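Local atomic coordinates of putative regulatory protein (Streptomyces coelicolor A3, PDB entry 2PZ9), a protein that is a putative TetR-family transcriptional regulator that probably binds DNA through a helix-turn-helix motif as a dimer of largely helical subunits. Residues 140-143 with 144-148. Sequence-based numbering, arbitrary orientation.
Sequences QATI and AGKLD
Four consecutive backbone bonds, Ala144 N to Gln140 O, Gly145 N to Ala141 O, Lys146 N to Thr142 O and Leu147 N to Ile143 O, join residues 140-143 to 144-148 in the i to i+4 pattern that defines an alpha-helix. This is the early part of helix 139-155, within the TetR-type C-terminal region. The four N...O distances run from 2.7 to 2.9 Å, and the N-H...O angle of the first bond is 175°.

Two side-chain pairs, each one turn apart, run side by side and point the same way. In the apolar pair, Ile143 CG2 meets Leu147 CD1 at 3.9 Å. Ile143 holds CG2 opposite its own backbone N (chi1 -69°, measured to CG1), which leaves this branch on the carbonyl side, facing the next turn. Both residues are buried: Leu169 of helix 165-176 touches each of them, while Ala188 and Gln192 of the second subunit pack on Ile143 and Leu147 respectively. Ile143 and Leu147 thus lie between helix 165-176 of their own chain and the second subunit, and at the start of the helix Gln140 NE2 donates a hydrogen bond to Glu184 O of that second subunit.

The other pair is polar at its ends. Lys146 sets off beside its backbone N (chi1 -66°) and then stays extended, carrying the aliphatic chain back along Thr142 until CE lies 3.9 Å from Thr142 OG1, a van der Waals approach. Its amine is hydrogen-bonded to Tyr103 OH. The same two residues are also tied through the backbone, where Lys146 N donates to Thr142 O at 2.7 Å.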
loop_
_atom_site.group_PDB
_atom_site.type_symbol
_atom_site.label_atom_id
_atom_site.label_comp_id
_atom_site.label_asym_id
_atom_site.label_seq_id
_atom_site.Cartn_x
_atom_site.Cartn_y
_atom_site.Cartn_z
ATOM N N GLN A 140 4.889 -13.137 -11.373
ATOM C CA GLN A 140 4.240 -14.399 -10.998
ATOM C C GLN A 140 5.213 -15.575 -10.859
ATOM O O GLN A 140 5.104 -16.396 -9.932
ATOM C CB GLN A 140 3.157 -14.741 -12.033
ATOM C CG GLN A 140 1.942 -13.818 -11.995
ATOM C CD GLN A 140 1.213 -13.850 -10.649
ATOM O OE1 GLN A 140 0.941 -14.921 -10.093
ATOM N NE2 GLN A 140 0.895 -12.672 -10.123
ATOM N N ALA A 141 6.157 -15.638 -11.792
ATOM C CA ALA A 141 7.191 -16.645 -11.771
ATOM C C ALA A 141 7.982 -16.543 -10.483
ATOM O O ALA A 141 7.966 -17.468 -9.688
ATOM C CB ALA A 141 8.107 -16.529 -12.990
ATOM N N THR A 142 8.648 -15.427 -10.239
ATOM C CA THR A 142 9.480 -15.392 -9.040
ATOM C C THR A 142 8.658 -15.665 -7.756
ATOM O O THR A 142 9.138 -16.354 -6.858
ATOM C CB THR A 142 10.434 -14.137 -8.962
ATOM O OG1 THR A 142 9.878 -13.113 -8.122
ATOM C CG2 THR A 142 10.765 -13.592 -10.384
ATOM N N ILE A 143 7.419 -15.172 -7.710
ATOM C CA ILE A 143 6.473 -15.476 -6.625
ATOM C C ILE A 143 6.236 -16.988 -6.469
ATOM O O ILE A 143 6.446 -17.543 -5.394
ATOM C CB ILE A 143 5.109 -14.764 -6.836
ATOM C CG1 ILE A 143 5.249 -13.253 -6.668
ATOM C CG2 ILE A 143 4.016 -15.325 -5.898
ATOM C CD1 ILE A 143 4.232 -12.491 -7.460
ATOM N N ALA A 144 5.801 -17.654 -7.539
ATOM C CA ALA A 144 5.665 -19.105 -7.501
ATOM C C ALA A 144 6.944 -19.749 -6.977
ATOM O O ALA A 144 6.887 -20.733 -6.223
ATOM C CB ALA A 144 5.304 -19.655 -8.850
ATOM N N GLY A 145 8.087 -19.172 -7.341
ATOM C CA GLY A 145 9.386 -19.669 -6.881
ATOM C C GLY A 145 9.598 -19.478 -5.383
ATOM O O GLY A 145 10.015 -20.400 -4.671
ATOM N N LYS A 146 9.311 -18.273 -4.902
ATOM C CA LYS A 146 9.477 -17.963 -3.482
ATOM C C LYS A 146 8.532 -18.754 -2.580
ATOM O O LYS A 146 8.888 -19.106 -1.465
ATOM C CB LYS A 146 9.316 -16.466 -3.236
ATOM C CG LYS A 146 10.406 -15.644 -3.860
ATOM C CD LYS A 146 10.220 -14.197 -3.531
ATOM C CE LYS A 146 11.060 -13.342 -4.405
ATOM N NZ LYS A 146 11.018 -11.953 -3.851
ATOM N N LEU A 147 7.324 -19.025 -3.061
ATOM C CA LEU A 147 6.395 -19.845 -2.309
ATOM C C LEU A 147 6.953 -21.251 -2.218
ATOM O O LEU A 147 6.821 -21.909 -1.194
ATOM C CB LEU A 147 5.010 -19.851 -2.952
ATOM C CG LEU A 147 4.273 -18.508 -2.960
ATOM C CD1 LEU A 147 3.057 -18.566 -3.878
ATOM C CD2 LEU A 147 3.888 -18.067 -1.547
ATOM N N ASP A 148 7.605 -21.713 -3.274
ATOM C CA ASP A 148 8.283 -22.984 -3.164
ATOM C C ASP A 148 9.439 -22.953 -2.168
ATOM O O ASP A 148 9.603 -23.876 -1.390
ATOM C CB ASP A 148 8.686 -23.509 -4.532
ATOM C CG ASP A 148 7.721 -24.559 -5.026
ATOM O OD1 ASP A 148 6.543 -24.214 -5.273
ATOM O OD2 ASP A 148 8.127 -25.743 -5.121
#